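Local coordinates for cytoplasmic protein (Cryptococcus neoformans var. grubii serotype A, PDB 7LPO) that probably hydrolyses steryl beta-glucosides to release the sugar from the sterol, as a sterylglucosidase of glycoside hydrolase family 5, at residues I524-D529 with S659-A664; K92-N97 with S591-D596; G456-L459 with H463-W466. All blocks are in the same frame, centred on the assembly; numbering follows the deposited sequence.

Contact 1: residues I524-D529 with S659-A664; sequences IPYDMD and SRAVAA
Arg660 doubles back over the ring of Tyr526 because its chain bends at chi2 (93°) and again at chi3. The Tyr526 side chain leaves with CG beside its own backbone N, anti to the carbonyl carbon (chi1 -79°), which brings its ring under the Arg660 side chain. The bend lays NE above one ring face. It also brings NH2 to 3.7 Å from Tyr526 CB. The ring and guanidinium planes are 27° apart. Arg660 CZ lies 4.8 Å from the ring centroid of Tyr526, in an off-centre cation-pi contact. Arg660 CB touches Tyr526 CE1 at 3.4 Å. Ala661 CB sits at the edge of the ring, 3.9 Å from CE1 of Tyr526. Ile524 CD1 covers the opposite face, 3.9 Å above the plane and over its centre.

The guanidinium has stronger partners elsewhere. It forms salt bridges with Asp597 and Asp589, and NH2 also bonds to Ser591 O. The contact joins the loop after strand 518-522 to the residues leading into helix 662-665, where Ala661 is the N-cap. The charge of Arg660 is probably balanced mainly by the two aspartates. The tyrosine ring adds a flat, polarisable surface that probably helps hold the buried guanidinium in position.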
loop_
_atom_site.group_PDB
_atom_site.type_symbol
_atom_site.label_atom_id
_atom_site.label_comp_id
_atom_site.label_asym_id
_atom_site.label_seq_id
_atom_site.Cartn_x
_atom_site.Cartn_y
_atom_site.Cartn_z
ATOM N N ILE A 524 -0.284 11.674 0.729
ATOM C CA ILE A 524 0.711 12.744 0.614
ATOM C C ILE A 524 1.450 12.890 1.935
ATOM O O ILE A 524 0.951 12.490 2.995
ATOM C CB ILE A 524 0.079 14.101 0.230
ATOM C CG1 ILE A 524 -0.981 14.511 1.256
ATOM C CG2 ILE A 524 -0.564 14.040 -1.156
ATOM C CD1 ILE A 524 -0.533 15.553 2.266
ATOM N N PRO A 525 2.649 13.479 1.899
ATOM C CA PRO A 525 3.410 13.706 3.141
ATOM C C PRO A 525 3.006 14.994 3.850
ATOM O O PRO A 525 2.889 16.056 3.235
ATOM C CB PRO A 525 4.861 13.782 2.657
ATOM C CG PRO A 525 4.729 14.377 1.250
ATOM C CD PRO A 525 3.435 13.796 0.689
ATOM N N TYR A 526 2.829 14.897 5.163
ATOM C CA TYR A 526 2.450 16.044 5.973
ATOM C C TYR A 526 3.648 16.785 6.551
ATOM O O TYR A 526 3.504 17.947 6.953
ATOM C CB TYR A 526 1.519 15.596 7.107
ATOM C CG TYR A 526 0.094 15.393 6.646
ATOM C CD1 TYR A 526 -0.792 16.452 6.595
ATOM C CD2 TYR A 526 -0.357 14.149 6.236
ATOM C CE1 TYR A 526 -2.096 16.278 6.157
ATOM C CE2 TYR A 526 -1.666 13.969 5.792
ATOM C CZ TYR A 526 -2.521 15.043 5.762
ATOM O OH TYR A 526 -3.812 14.882 5.363
ATOM N N ASP A 527 4.822 16.154 6.586
ATOM C CA ASP A 527 6.032 16.798 7.095
ATOM C C ASP A 527 6.722 17.652 6.039
ATOM O O ASP A 527 7.953 17.672 5.953
ATOM C CB ASP A 527 6.993 15.748 7.655
ATOM C CG ASP A 527 7.342 14.652 6.650
ATOM O OD1 ASP A 527 6.513 14.339 5.768
ATOM O OD2 ASP A 527 8.449 14.075 6.764
ATOM N N MET A 528 5.941 18.380 5.245
ATOM C CA MET A 528 6.492 19.222 4.195
ATOM C C MET A 528 7.235 20.416 4.769
ATOM O O MET A 528 6.951 20.874 5.876
ATOM C CB MET A 528 5.389 19.759 3.303
ATOM C CG MET A 528 4.573 18.728 2.624
ATOM S SD MET A 528 3.334 19.558 1.644
ATOM C CE MET A 528 2.777 18.181 0.631
ATOM N N ASP A 529 8.182 20.937 3.981
ATOM C CA ASP A 529 8.794 22.241 4.250
ATOM C C ASP A 529 9.536 22.245 5.583
ATOM O O ASP A 529 9.452 23.202 6.361
ATOM C CB ASP A 529 7.738 23.349 4.220
ATOM C CG ASP A 529 7.028 23.437 2.877
ATOM O OD1 ASP A 529 7.728 23.482 1.845
ATOM O OD2 ASP A 529 5.774 23.446 2.849
ATOM N N SER A 659 -6.820 16.460 13.336
ATOM C CA SER A 659 -6.776 16.252 11.896
ATOM C C SER A 659 -5.859 17.270 11.221
ATOM O O SER A 659 -5.675 18.387 11.706
ATOM C CB SER A 659 -8.185 16.349 11.306
ATOM O OG SER A 659 -8.588 17.709 11.203
ATOM N N ARG A 660 -5.276 16.871 10.093
ATOM C CA ARG A 660 -4.455 17.756 9.273
ATOM C C ARG A 660 -5.007 17.771 7.852
ATOM O O ARG A 660 -5.094 16.723 7.207
ATOM C CB ARG A 660 -2.990 17.312 9.277
ATOM C CG ARG A 660 -2.366 17.234 10.659
ATOM C CD ARG A 660 -2.479 15.831 11.232
ATOM N NE ARG A 660 -1.540 14.889 10.625
ATOM C CZ ARG A 660 -0.234 14.863 10.879
ATOM N NH1 ARG A 660 0.299 15.751 11.715
ATOM N NH2 ARG A 660 0.541 13.951 10.293
ATOM N N ALA A 661 -5.364 18.961 7.366
ATOM C CA ALA A 661 -5.911 19.138 6.021
ATOM C C ALA A 661 -7.186 18.324 5.826
ATOM O O ALA A 661 -7.423 17.759 4.758
ATOM C CB ALA A 661 -4.878 18.781 4.953
ATOM N N VAL A 662 -8.010 18.266 6.874
ATOM C CA VAL A 662 -9.278 17.546 6.823
ATOM C C VAL A 662 -10.143 18.028 5.663
ATOM O O VAL A 662 -10.888 17.245 5.069
ATOM C CB VAL A 662 -10.000 17.689 8.183
ATOM C CG1 VAL A 662 -10.538 19.108 8.366
ATOM C CG2 VAL A 662 -11.096 16.666 8.317
ATOM N N ALA A 663 -10.061 19.312 5.311
ATOM C CA ALA A 663 -10.897 19.814 4.226
ATOM C C ALA A 663 -10.639 19.067 2.921
ATOM O O ALA A 663 -11.533 18.973 2.073
ATOM C CB ALA A 663 -10.665 21.307 4.030
ATOM N N ALA A 664 -9.438 18.521 2.740
ATOM C CA ALA A 664 -9.110 17.867 1.480
ATOM C C ALA A 664 -9.448 16.383 1.468
ATOM O O ALA A 664 -9.851 15.863 0.421
ATOM C CB ALA A 664 -7.624 18.054 1.157
#

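Contact 2: residues K92-N97 with S591-D596; sequences KAWGYN and SLWSVD
Leu592 and Tyr96 approach each other from opposite directions, and Trp94 lies beside them. The CD1 methyl of Leu592 does the touching on its side. It is 4.2 Å from Tyr96 OH and 4.5 Å from Trp94 CZ3, set obliquely to both rings. CG of Leu592 is anti to its carbonyl carbon (chi1 -55°), and this turns the branch toward the two rings. CD1 of Trp593 comes to the edge of Trp94, near its plane, 4.2 Å from CH2. The indole planes are about 55° apart and meet through an edge, not as a stack.

The polar end of each ring is tied to backbone outside these segments. Trp94 NE1 bonds to Ile655 O, Trp593 NE1 to Asp657 O, and Tyr96 OH to Phe665 O. Gly95 closes helix 83-93 with a Schellman motif, and Lys92 NZ reaches Tyr96 O at 3.1 Å. Ser591 OG donates to a lone pair of Trp593 O at 2.7 Å.

The contact packs the end of helix 83-93 against the loop after strand 567-570. Strands 35-43 and 567-570 are neighbouring and parallel, consistent with the TIM-barrel fold of the family, and Tyr96 and Leu592 both pack on Val41 and Ile570. Across the interface it is apolar. The NE1 bonds probably fix how the two indoles are turned, while the bond to Phe665 O holds the hydroxyl end of Tyr96.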
loop_
_atom_site.group_PDB
_atom_site.type_symbol
_atom_site.label_atom_id
_atom_site.label_comp_id
_atom_site.label_asym_id
_atom_site.label_seq_id
_atom_site.Cartn_x
_atom_site.Cartn_y
_atom_site.Cartn_z
ATOM N N LYS A 92 -15.587 6.884 10.648
ATOM C CA LYS A 92 -16.948 6.781 10.126
ATOM C C LYS A 92 -17.578 8.158 9.945
ATOM O O LYS A 92 -18.261 8.410 8.944
ATOM C CB LYS A 92 -17.808 5.921 11.055
ATOM C CG LYS A 92 -18.983 5.248 10.346
ATOM C CD LYS A 92 -18.498 4.050 9.538
ATOM C CE LYS A 92 -19.629 3.372 8.780
ATOM N NZ LYS A 92 -19.573 3.660 7.317
ATOM N N ALA A 93 -17.353 9.065 10.900
ATOM C CA ALA A 93 -17.899 10.415 10.806
ATOM C C ALA A 93 -17.328 11.186 9.620
ATOM O O ALA A 93 -17.971 12.125 9.137
ATOM C CB ALA A 93 -17.630 11.178 12.109
ATOM N N TRP A 94 -16.133 10.818 9.155
ATOM C CA TRP A 94 -15.535 11.401 7.964
ATOM C C TRP A 94 -16.100 10.806 6.687
ATOM O O TRP A 94 -15.642 11.170 5.596
ATOM C CB TRP A 94 -14.018 11.212 7.979
ATOM C CG TRP A 94 -13.265 12.141 8.892
ATOM C CD1 TRP A 94 -13.682 13.360 9.358
ATOM C CD2 TRP A 94 -11.957 11.931 9.430
ATOM N NE1 TRP A 94 -12.704 13.918 10.158
ATOM C CE2 TRP A 94 -11.643 13.054 10.223
ATOM C CE3 TRP A 94 -11.014 10.903 9.315
ATOM C CZ2 TRP A 94 -10.435 13.170 10.902
ATOM C CZ3 TRP A 94 -9.808 11.021 10.006
ATOM C CH2 TRP A 94 -9.533 12.147 10.778
ATOM N N GLY A 95 -17.085 9.914 6.796
ATOM C CA GLY A 95 -17.741 9.337 5.644
ATOM C C GLY A 95 -17.140 8.045 5.138
ATOM O O GLY A 95 -17.650 7.484 4.163
ATOM N N TYR A 96 -16.087 7.542 5.770
ATOM C CA TYR A 96 -15.419 6.345 5.277
ATOM C C TYR A 96 -16.226 5.093 5.592
ATOM O O TYR A 96 -16.862 4.993 6.643
ATOM C CB TYR A 96 -14.024 6.245 5.880
ATOM C CG TYR A 96 -13.127 7.394 5.464
ATOM C CD1 TYR A 96 -13.242 7.964 4.202
ATOM C CD2 TYR A 96 -12.166 7.899 6.323
ATOM C CE1 TYR A 96 -12.436 9.008 3.815
ATOM C CE2 TYR A 96 -11.351 8.946 5.937
ATOM C CZ TYR A 96 -11.494 9.498 4.688
ATOM O OH TYR A 96 -10.692 10.545 4.304
ATOM N N ASN A 97 -16.227 4.151 4.647
ATOM C CA ASN A 97 -16.875 2.857 4.830
ATOM C C ASN A 97 -15.935 1.698 4.517
ATOM O O ASN A 97 -16.398 0.558 4.373
ATOM C CB ASN A 97 -18.129 2.757 3.956
ATOM C CG ASN A 97 -17.843 3.057 2.488
ATOM O OD1 ASN A 97 -16.689 3.218 2.089
ATOM N ND2 ASN A 97 -18.896 3.130 1.678
ATOM N N SER A 591 0.104 10.197 8.047
ATOM C CA SER A 591 -1.129 10.041 8.805
ATOM C C SER A 591 -2.028 11.264 8.664
ATOM O O SER A 591 -1.573 12.411 8.735
ATOM C CB SER A 591 -0.827 9.805 10.282
ATOM O OG SER A 591 -2.030 9.612 11.011
ATOM N N LEU A 592 -3.324 11.003 8.483
ATOM C CA LEU A 592 -4.326 12.058 8.457
ATOM C C LEU A 592 -4.489 12.751 9.803
ATOM O O LEU A 592 -5.050 13.852 9.854
ATOM C CB LEU A 592 -5.679 11.478 8.045
ATOM C CG LEU A 592 -5.743 10.713 6.732
ATOM C CD1 LEU A 592 -7.166 10.265 6.478
ATOM C CD2 LEU A 592 -5.231 11.579 5.601
ATOM N N TRP A 593 -4.030 12.127 10.886
ATOM C CA TRP A 593 -4.386 12.513 12.243
ATOM C C TRP A 593 -3.168 12.323 13.137
ATOM O O TRP A 593 -2.361 11.417 12.924
ATOM C CB TRP A 593 -5.600 11.677 12.720
ATOM C CG TRP A 593 -6.192 12.121 14.010
ATOM C CD1 TRP A 593 -7.214 13.003 14.180
ATOM C CD2 TRP A 593 -5.800 11.699 15.323
ATOM N NE1 TRP A 593 -7.471 13.177 15.524
ATOM C CE2 TRP A 593 -6.620 12.381 16.244
ATOM C CE3 TRP A 593 -4.834 10.815 15.809
ATOM C CZ2 TRP A 593 -6.498 12.212 17.623
ATOM C CZ3 TRP A 593 -4.714 10.652 17.177
ATOM C CH2 TRP A 593 -5.537 11.351 18.067
ATOM N N SER A 594 -3.031 13.203 14.124
ATOM C CA SER A 594 -1.915 13.143 15.056
ATOM C C SER A 594 -2.320 13.806 16.360
ATOM O O SER A 594 -2.921 14.884 16.348
ATOM C CB SER A 594 -0.671 13.840 14.499
ATOM O OG SER A 594 0.359 13.890 15.479
ATOM N N VAL A 595 -1.979 13.163 17.484
ATOM C CA VAL A 595 -2.235 13.775 18.784
ATOM C C VAL A 595 -1.512 15.109 18.902
ATOM O O VAL A 595 -1.984 16.016 19.592
ATOM C CB VAL A 595 -1.820 12.833 19.931
ATOM C CG1 VAL A 595 -2.652 11.568 19.916
ATOM C CG2 VAL A 595 -0.333 12.518 19.837
ATOM N N ASP A 596 -0.348 15.251 18.260
ATOM C CA ASP A 596 0.382 16.515 18.320
ATOM C C ASP A 596 -0.367 17.661 17.644
ATOM O O ASP A 596 0.033 18.821 17.792
ATOM C CB ASP A 596 1.765 16.359 17.681
ATOM C CG ASP A 596 2.759 15.645 18.587
ATOM O OD1 ASP A 596 2.498 15.541 19.803
ATOM O OD2 ASP A 596 3.808 15.191 18.085
#

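Contact 3: residues G456-L459 with H463-W466; sequences GLTL and HWNW
Trp464 presents the edge of its indole to Thr458, whose OG1 lies near the ring plane, 3.5 Å from CE3. The two side chains run obliquely to each other. Thr458 has OG1 beside its backbone N (chi1 -57°), which leaves CG2 anti to that N. This puts the hydroxyl at the indole edge and the methyl near His463, with CG2 3.7 Å from His463 O. Trp464 NE1 is used elsewhere, in a hydrogen bond to Glu490. The indole also packs on helix 547-559, touching Lys551, Ala552 and Cys555.

No direct hydrogen bond crosses between the segments. A water takes that role. It donates to Thr458 OG1 at 2.8 Å and accepts from Asn465 N at 2.9 Å. His463 O is a longer partner of the same water at 3.3 Å, and it must compete with other acceptors for the water's protons. Thr458 OG1 has a second hydrogen bond, to Asp455. Next to the water, the end of Leu457 passes obliquely across the Asn465 side chain, with CD2 4.0 Å from Asn465 CB.

This packs helix 456-461 against the loop that turns back toward strand 467-469. The hydroxyl of Thr458 accepts from the water, so its own proton is probably given to Asp455. The water takes the N-H of Asn465, and the turn is closed at the surface by a water bridge and side-chain packing.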
loop_
_atom_site.group_PDB
_atom_site.type_symbol
_atom_site.label_atom_id
_atom_site.label_comp_id
_atom_site.label_asym_id
_atom_site.label_seq_id
_atom_site.Cartn_x
_atom_site.Cartn_y
_atom_site.Cartn_z
ATOM N N GLY A 456 4.346 11.054 -6.924
ATOM C CA GLY A 456 5.712 10.745 -6.533
ATOM C C GLY A 456 6.572 11.973 -6.306
ATOM O O GLY A 456 7.393 12.001 -5.386
ATOM N N LEU A 457 6.420 12.993 -7.149
ATOM C CA LEU A 457 7.187 14.213 -6.942
ATOM C C LEU A 457 6.931 14.778 -5.548
ATOM O O LEU A 457 7.863 15.184 -4.842
ATOM C CB LEU A 457 6.832 15.245 -8.014
ATOM C CG LEU A 457 7.506 16.604 -7.804
ATOM C CD1 LEU A 457 9.016 16.468 -7.994
ATOM C CD2 LEU A 457 6.960 17.673 -8.735
ATOM N N THR A 458 5.663 14.861 -5.155
ATOM C CA THR A 458 5.330 15.389 -3.838
ATOM C C THR A 458 5.862 14.486 -2.733
ATOM O O THR A 458 6.451 14.963 -1.753
ATOM C CB THR A 458 3.815 15.556 -3.724
ATOM O OG1 THR A 458 3.352 16.417 -4.781
ATOM C CG2 THR A 458 3.438 16.145 -2.388
ATOM N N LEU A 459 5.684 13.175 -2.890
ATOM C CA LEU A 459 6.147 12.229 -1.883
ATOM C C LEU A 459 7.652 12.335 -1.670
ATOM O O LEU A 459 8.122 12.409 -0.531
ATOM C CB LEU A 459 5.762 10.818 -2.309
ATOM C CG LEU A 459 5.891 9.684 -1.299
ATOM C CD1 LEU A 459 4.973 9.909 -0.134
ATOM C CD2 LEU A 459 5.588 8.361 -1.989
ATOM N N HIS A 463 7.333 18.387 -0.699
ATOM C CA HIS A 463 7.008 19.761 -1.059
ATOM C C HIS A 463 5.880 19.702 -2.079
ATOM O O HIS A 463 5.889 18.855 -2.977
ATOM C CB HIS A 463 8.235 20.482 -1.637
ATOM C CG HIS A 463 8.049 21.957 -1.803
ATOM N ND1 HIS A 463 8.513 22.874 -0.885
ATOM C CD2 HIS A 463 7.462 22.676 -2.790
ATOM C CE1 HIS A 463 8.206 24.094 -1.292
ATOM N NE2 HIS A 463 7.570 24.002 -2.446
ATOM N N TRP A 464 4.905 20.589 -1.930
ATOM C CA TRP A 464 3.879 20.767 -2.953
ATOM C C TRP A 464 4.458 21.747 -3.961
ATOM O O TRP A 464 4.523 22.950 -3.702
ATOM C CB TRP A 464 2.580 21.290 -2.368
ATOM C CG TRP A 464 1.552 21.544 -3.422
ATOM C CD1 TRP A 464 0.949 22.732 -3.700
ATOM C CD2 TRP A 464 1.017 20.595 -4.359
ATOM N NE1 TRP A 464 0.059 22.583 -4.741
ATOM C CE2 TRP A 464 0.082 21.282 -5.164
ATOM C CE3 TRP A 464 1.239 19.233 -4.594
ATOM C CZ2 TRP A 464 -0.640 20.657 -6.176
ATOM C CZ3 TRP A 464 0.522 18.607 -5.602
ATOM C CH2 TRP A 464 -0.404 19.319 -6.383
ATOM N N ASN A 465 4.906 21.235 -5.105
ATOM C CA ASN A 465 5.579 22.054 -6.102
ATOM C C ASN A 465 4.597 22.770 -7.016
ATOM O O ASN A 465 3.483 22.299 -7.252
ATOM C CB ASN A 465 6.503 21.180 -6.939
ATOM C CG ASN A 465 7.562 20.514 -6.100
ATOM O OD1 ASN A 465 7.497 19.315 -5.788
ATOM N ND2 ASN A 465 8.546 21.297 -5.708
ATOM N N TRP A 466 5.032 23.916 -7.545
ATOM C CA TRP A 466 4.263 24.658 -8.537
ATOM C C TRP A 466 4.333 24.007 -9.908
ATOM O O TRP A 466 3.686 24.487 -10.846
ATOM C CB TRP A 466 4.748 26.114 -8.617
ATOM C CG TRP A 466 6.229 26.269 -8.792
ATOM C CD1 TRP A 466 7.154 26.433 -7.806
ATOM C CD2 TRP A 466 6.955 26.282 -10.028
ATOM N NE1 TRP A 466 8.416 26.533 -8.347
ATOM C CE2 TRP A 466 8.319 26.446 -9.710
ATOM C CE3 TRP A 466 6.585 26.172 -11.370
ATOM C CZ2 TRP A 466 9.313 26.486 -10.683
ATOM C CZ3 TRP A 466 7.571 26.219 -12.336
ATOM C CH2 TRP A 466 8.922 26.368 -11.989
HETATM O O HOH W 1 4.744 18.531 -6.018
#

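Overall arrangement
Contacts 1 and 2 are buried, while contact 3 lies at the surface. Contacts 1 and 2 touch directly: Arg660 N probably bonds to Leu592 O, and their segments alternate along the chain. Contact 3 closes before contact 1 opens and is nested in the loop closed by contact 2. It meets contact 1 where Pro525 and Met528 pack on Thr458, but it does not touch contact 2, whose nearest atoms are about 10 Å away. Contact 1 keeps a charge inside with carboxylates and a ring. Contact 2 is apolar, with its polar ends bonded to backbone. Contact 3 adds a single bridging water to its side-chain packing. Contacts 1 and 3 both lie against helix 547-559.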